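Local atomic coordinates of heme-binding protein A / AI-2 binding protein A (Helicobacter pylori SS1, PDB entry 6OFQ), a protein that binds peptides in the periplasm, as in its complex with the peptide STSA, and probably hands them to an ABC transporter for uptake. Residues 377-382 and 423-428; 295-300 and 455-460. All coordinates share one frame; numbering follows the deposited sequence.

Both contacts reach the same mixed sheet of this type II periplasmic binding protein, and their centres lie about 12 Å apart. Interaction 1 pairs parallel strands 373-380 and 423-429; interaction 2 sets a turn from the loop between helices 445-449 and 462-473 against the end of strand 292-298. That strand runs antiparallel to 423-429 and joins the two sites: A424 O lies 2.8 Å from S297 N and A426 N lies 2.9 Å from W295 O, both probable hydrogen bonds. Side chains meet too, A426 CB approaching S297 OG at 3.5 Å. Along the chain, 377-382 and 423-428 both fall between 295-300 and 455-460.

Interaction 1 (377-382 and 423-428); sequences IFTTST and MAFAGW
I377 and M423 lie side by side on one face of a parallel strand pair, and F378 and A424 on the other, in the mixed sheet of a type II periplasmic binding protein. The two strands, 373-380 and 423-429, are linked by a crossover through helix 386-396, strand 400-407 and helix 409-417. Their segments run 32° apart and diverge after the second pair. On the first face, the bend of M423 at its thioether (chi3 -53°) turns CE back to I377 CB, 4.0 Å away. I377 carries CG1 anti to its backbone N, and its tip CD1 reaches the CE2-CZ side of the F425 ring, 3.8 Å from CE2. The T379 side chain runs alongside F425 in the same direction, its OG1 3.7 Å from ring atom CD2, while R383 makes a cation-pi contact with that ring. The F425 ring thus bridges the widening gap between the strands. On the other face, F378 CB meets the methyl of A424, but the F378 ring turns off the neighbouring strand to meet Y407, T416 and H421. Y412 of helix 409-417 covers A424. Between the faces, F378 N donates to M423 O at 2.9 Å, a nearly straight bond (162° at the hydrogen) whose donor is tilted from the carbonyl plane. The return bond, F425 N to F378 O, is weak at 3.4 Å, in keeping with the splaying of the strands. F378 O also meets A424 CA at 3.5 Å in a CA-H...O contact.

Interaction 2 (295-300 and 455-460); sequences WLSLNT and NGSFYK
The end of strand 292-298 and the type I beta turn N455-F458 come closest at N299 and S457, with CA atoms 4.4 Å apart; the directions from CA 297 to 300 and from CA 456 to 459 differ by 42°. T300 grips the turn twice through S457 O: T300 N donates from above the carbonyl plane at 2.9 Å, and T300 OG1 donates at 2.7 Å, almost in line with the C=O bond. T300 OG1 can do so because it sits between the backbone N and the carbonyl carbon (chi1 68°). The S457 side chain comes back to the strand; its OG bonds to P496 O and also takes a weak bond from L298 N. In this solute-binding protein of family 5, the contact joins the loop before helix 462-473 to the C-terminal end of strand 292-298, an inner strand of the mixed sheet. N455 holds the turn from within: its OD1 accepts from Y459 N at 3.0 Å, and its ND2 donates to Y459 O. N299 and F458 meet at a slant, with 9° between amide and ring planes and OD1 3.6 Å from F458 CD1; Q301 N bonds to OD1, and H421 O accepts from ND2. Water 1 joins the indole edge of W295, through NE1 at 2.9 Å, to the hydroxyls of S297 and S457. Water 2 donates to T300 OG1 and accepts from K460 N.

Interaction 1 (377-382 and 423-428)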
loop_
_atom_site.group_PDB
_atom_site.type_symbol
_atom_site.label_atom_id
_atom_site.label_comp_id
_atom_site.label_asym_id
_atom_site.label_seq_id
_atom_site.Cartn_x
_atom_site.Cartn_y
_atom_site.Cartn_z
ATOM N N ILE A 377 -12.526 -10.765 16.365
ATOM C CA ILE A 377 -11.644 -10.545 15.219
ATOM C C ILE A 377 -12.439 -9.787 14.191
ATOM O O ILE A 377 -13.595 -10.104 13.885
ATOM C CB ILE A 377 -11.088 -11.852 14.653
ATOM C CG1 ILE A 377 -10.002 -11.567 13.595
ATOM C CG2 ILE A 377 -12.126 -12.775 14.050
ATOM C CD1 ILE A 377 -9.213 -12.795 13.234
ATOM N N PHE A 378 -11.828 -8.788 13.567
ATOM C CA PHE A 378 -12.408 -8.097 12.433
ATOM C C PHE A 378 -11.875 -8.733 11.167
ATOM O O PHE A 378 -10.666 -9.048 11.122
ATOM C CB PHE A 378 -11.981 -6.617 12.358
ATOM C CG PHE A 378 -12.661 -5.669 13.294
ATOM C CD1 PHE A 378 -13.400 -6.120 14.355
ATOM C CD2 PHE A 378 -12.509 -4.305 13.159
ATOM C CE1 PHE A 378 -14.075 -5.261 15.213
ATOM C CE2 PHE A 378 -13.207 -3.455 13.987
ATOM C CZ PHE A 378 -13.932 -3.915 15.041
ATOM N N THR A 379 -12.745 -8.888 10.173
ATOM C CA THR A 379 -12.339 -9.314 8.841
ATOM C C THR A 379 -13.134 -8.504 7.829
ATOM O O THR A 379 -14.073 -7.787 8.195
ATOM C CB THR A 379 -12.596 -10.818 8.693
ATOM O OG1 THR A 379 -12.032 -11.257 7.445
ATOM C CG2 THR A 379 -14.061 -11.187 8.736
ATOM N N THR A 380 -12.684 -8.531 6.576
ATOM C CA THR A 380 -13.375 -7.861 5.488
ATOM C C THR A 380 -14.316 -8.772 4.749
ATOM O O THR A 380 -14.204 -10.002 4.787
ATOM C CB THR A 380 -12.409 -7.364 4.404
ATOM O OG1 THR A 380 -11.888 -8.482 3.674
ATOM C CG2 THR A 380 -11.241 -6.597 5.007
ATOM N N SER A 381 -15.274 -8.128 4.095
ATOM C CA SER A 381 -16.259 -8.905 3.335
ATOM C C SER A 381 -15.647 -9.629 2.133
ATOM O O SER A 381 -16.152 -10.676 1.730
ATOM C CB SER A 381 -17.397 -7.995 2.850
ATOM O OG SER A 381 -16.856 -6.958 2.083
ATOM N N THR A 382 -14.575 -9.119 1.560
ATOM C CA THR A 382 -14.066 -9.707 0.334
ATOM C C THR A 382 -12.961 -10.720 0.602
ATOM O O THR A 382 -12.641 -11.468 -0.314
ATOM C CB THR A 382 -13.594 -8.631 -0.646
ATOM O OG1 THR A 382 -12.656 -7.773 0.006
ATOM C CG2 THR A 382 -14.820 -7.847 -1.144
ATOM N N MET A 423 -8.418 -8.004 17.630
ATOM C CA MET A 423 -7.647 -8.657 16.569
ATOM C C MET A 423 -8.224 -8.267 15.196
ATOM O O MET A 423 -9.443 -8.050 15.047
ATOM C CB MET A 423 -7.732 -10.169 16.737
ATOM C CG MET A 423 -7.384 -10.640 18.135
ATOM S SD MET A 423 -7.181 -12.418 18.298
ATOM C CE MET A 423 -8.694 -12.965 17.595
ATOM N N ALA A 424 -7.380 -8.213 14.169
ATOM C CA ALA A 424 -7.889 -7.897 12.833
ATOM C C ALA A 424 -6.858 -8.414 11.819
ATOM O O ALA A 424 -5.660 -8.374 12.105
ATOM C CB ALA A 424 -8.027 -6.391 12.698
ATOM N N PHE A 425 -7.324 -8.868 10.681
ATOM C CA PHE A 425 -6.385 -9.124 9.583
ATOM C C PHE A 425 -5.767 -7.825 9.073
ATOM O O PHE A 425 -6.447 -6.797 9.011
ATOM C CB PHE A 425 -7.093 -9.866 8.454
ATOM C CG PHE A 425 -7.472 -11.281 8.769
ATOM C CD1 PHE A 425 -6.560 -12.291 8.818
ATOM C CD2 PHE A 425 -8.739 -11.586 9.137
ATOM C CE1 PHE A 425 -6.911 -13.606 9.054
ATOM C CE2 PHE A 425 -9.119 -12.880 9.417
ATOM C CZ PHE A 425 -8.197 -13.874 9.413
ATOM N N ALA A 426 -4.485 -7.919 8.712
ATOM C CA ALA A 426 -3.798 -6.750 8.210
ATOM C C ALA A 426 -2.947 -7.238 7.049
ATOM O O ALA A 426 -2.510 -8.398 7.003
ATOM C CB ALA A 426 -2.863 -6.213 9.282
ATOM N N GLY A 427 -2.642 -6.376 6.110
ATOM C CA GLY A 427 -1.752 -6.699 5.002
ATOM C C GLY A 427 -1.114 -5.416 4.509
ATOM O O GLY A 427 -1.647 -4.294 4.561
ATOM N N TRP A 428 0.017 -5.629 3.853
ATOM C CA TRP A 428 0.789 -4.541 3.261
ATOM C C TRP A 428 1.514 -4.994 2.010
ATOM O O TRP A 428 2.101 -6.108 1.955
ATOM C CB TRP A 428 1.862 -4.049 4.216
ATOM C CG TRP A 428 2.532 -2.755 3.888
ATOM C CD1 TRP A 428 3.837 -2.572 3.491
ATOM C CD2 TRP A 428 1.985 -1.463 4.081
ATOM N NE1 TRP A 428 4.125 -1.239 3.432
ATOM C CE2 TRP A 428 2.995 -0.534 3.786
ATOM C CE3 TRP A 428 0.712 -0.995 4.453
ATOM C CZ2 TRP A 428 2.775 0.826 3.828
ATOM C CZ3 TRP A 428 0.526 0.352 4.528
ATOM C CH2 TRP A 428 1.555 1.246 4.254
#

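Interaction 2 (295-300 and 455-460)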
loop_
_atom_site.group_PDB
_atom_site.type_symbol
_atom_site.label_atom_id
_atom_site.label_comp_id
_atom_site.label_asym_id
_atom_site.label_seq_id
_atom_site.Cartn_x
_atom_site.Cartn_y
_atom_site.Cartn_z
ATOM N N TRP A 295 -0.938 -10.632 8.017
ATOM C CA TRP A 295 -0.726 -10.978 9.452
ATOM C C TRP A 295 -1.991 -10.691 10.242
ATOM O O TRP A 295 -2.962 -10.185 9.686
ATOM C CB TRP A 295 0.513 -10.294 10.056
ATOM C CG TRP A 295 0.436 -8.807 10.168
ATOM C CD1 TRP A 295 -0.015 -8.094 11.225
ATOM C CD2 TRP A 295 0.744 -7.853 9.156
ATOM N NE1 TRP A 295 0.055 -6.747 10.968
ATOM C CE2 TRP A 295 0.531 -6.560 9.700
ATOM C CE3 TRP A 295 1.241 -7.938 7.861
ATOM C CZ2 TRP A 295 0.756 -5.400 8.973
ATOM C CZ3 TRP A 295 1.457 -6.803 7.151
ATOM C CH2 TRP A 295 1.193 -5.547 7.696
ATOM N N LEU A 296 -1.964 -11.051 11.497
ATOM C CA LEU A 296 -3.045 -10.709 12.383
ATOM C C LEU A 296 -2.549 -9.591 13.297
ATOM O O LEU A 296 -1.565 -9.797 14.036
ATOM C CB LEU A 296 -3.477 -11.972 13.098
ATOM C CG LEU A 296 -4.674 -11.875 14.038
ATOM C CD1 LEU A 296 -5.982 -11.656 13.278
ATOM C CD2 LEU A 296 -4.795 -13.140 14.878
ATOM N N SER A 297 -3.149 -8.408 13.257
ATOM C CA SER A 297 -2.905 -7.342 14.234
ATOM C C SER A 297 -3.481 -7.783 15.585
ATOM O O SER A 297 -4.570 -8.377 15.582
ATOM C CB SER A 297 -3.629 -6.019 13.882
ATOM O OG SER A 297 -3.120 -5.442 12.684
ATOM N N LEU A 298 -2.733 -7.533 16.658
ATOM C CA LEU A 298 -3.198 -7.718 18.036
ATOM C C LEU A 298 -3.057 -6.349 18.669
ATOM O O LEU A 298 -1.992 -5.736 18.651
ATOM C CB LEU A 298 -2.291 -8.691 18.777
ATOM C CG LEU A 298 -2.171 -10.102 18.198
ATOM C CD1 LEU A 298 -1.172 -10.965 18.910
ATOM C CD2 LEU A 298 -3.544 -10.785 18.126
ATOM N N ASN A 299 -4.142 -5.855 19.263
ATOM C CA ASN A 299 -4.159 -4.473 19.735
ATOM C C ASN A 299 -3.513 -4.439 21.096
ATOM O O ASN A 299 -4.155 -4.753 22.117
ATOM C CB ASN A 299 -5.555 -3.876 19.755
ATOM C CG ASN A 299 -5.538 -2.385 20.096
ATOM O OD1 ASN A 299 -4.630 -1.924 20.826
ATOM N ND2 ASN A 299 -6.561 -1.681 19.617
ATOM N N THR A 300 -2.225 -4.159 21.103
ATOM C CA THR A 300 -1.390 -4.257 22.302
ATOM C C THR A 300 -1.757 -3.232 23.402
ATOM O O THR A 300 -1.163 -3.339 24.494
ATOM C CB THR A 300 0.128 -4.220 22.048
ATOM O OG1 THR A 300 0.505 -2.907 21.587
ATOM C CG2 THR A 300 0.553 -5.290 21.065
ATOM N N ASN A 455 -0.305 1.604 12.351
ATOM C CA ASN A 455 0.293 0.661 13.291
ATOM C C ASN A 455 -0.890 0.029 14.050
ATOM O O ASN A 455 -1.291 0.425 15.164
ATOM C CB ASN A 455 1.273 1.387 14.209
ATOM C CG ASN A 455 1.998 0.501 15.190
ATOM O OD1 ASN A 455 1.541 -0.597 15.512
ATOM N ND2 ASN A 455 3.129 0.964 15.705
ATOM N N GLY A 456 -1.449 -0.996 13.415
ATOM C CA GLY A 456 -2.702 -1.599 13.871
ATOM C C GLY A 456 -2.541 -2.404 15.136
ATOM O O GLY A 456 -3.539 -2.695 15.782
ATOM N N SER A 457 -1.328 -2.739 15.536
ATOM C CA SER A 457 -1.058 -3.397 16.818
ATOM C C SER A 457 -0.800 -2.411 17.958
ATOM O O SER A 457 -0.591 -2.772 19.097
ATOM C CB SER A 457 0.145 -4.359 16.701
ATOM O OG SER A 457 -0.201 -5.475 15.915
ATOM N N PHE A 458 -0.721 -1.132 17.596
ATOM C CA PHE A 458 -0.277 -0.064 18.497
ATOM C C PHE A 458 1.017 -0.449 19.206
ATOM O O PHE A 458 1.191 -0.315 20.422
ATOM C CB PHE A 458 -1.390 0.302 19.514
ATOM C CG PHE A 458 -2.573 1.020 18.892
ATOM C CD1 PHE A 458 -3.549 0.352 18.220
ATOM C CD2 PHE A 458 -2.590 2.403 18.825
ATOM C CE1 PHE A 458 -4.601 1.005 17.594
ATOM C CE2 PHE A 458 -3.695 3.052 18.309
ATOM C CZ PHE A 458 -4.688 2.365 17.657
ATOM N N TYR A 459 1.938 -1.008 18.419
ATOM C CA TYR A 459 3.188 -1.458 18.993
ATOM C C TYR A 459 4.081 -0.275 19.341
ATOM O O TYR A 459 4.427 0.488 18.441
ATOM C CB TYR A 459 3.896 -2.383 18.008
ATOM C CG TYR A 459 5.200 -2.979 18.435
ATOM C CD1 TYR A 459 5.390 -3.577 19.666
ATOM C CD2 TYR A 459 6.305 -2.922 17.589
ATOM C CE1 TYR A 459 6.624 -4.075 20.069
ATOM C CE2 TYR A 459 7.511 -3.453 17.974
ATOM C CZ TYR A 459 7.700 -4.081 19.185
ATOM O OH TYR A 459 8.936 -4.590 19.454
ATOM N N LYS A 460 4.440 -0.170 20.604
ATOM C CA LYS A 460 5.264 0.945 21.084
ATOM C C LYS A 460 6.470 0.403 21.842
ATOM O O LYS A 460 6.377 0.034 23.003
ATOM C CB LYS A 460 4.413 1.806 22.020
ATOM C CG LYS A 460 3.254 2.470 21.321
ATOM C CD LYS A 460 2.390 3.337 22.232
ATOM C CE LYS A 460 3.241 4.389 22.907
ATOM N NZ LYS A 460 2.201 5.196 23.604
HETATM O O HOH W 1 -0.729 -4.701 12.878
HETATM O O HOH W 2 3.084 -2.051 22.446
#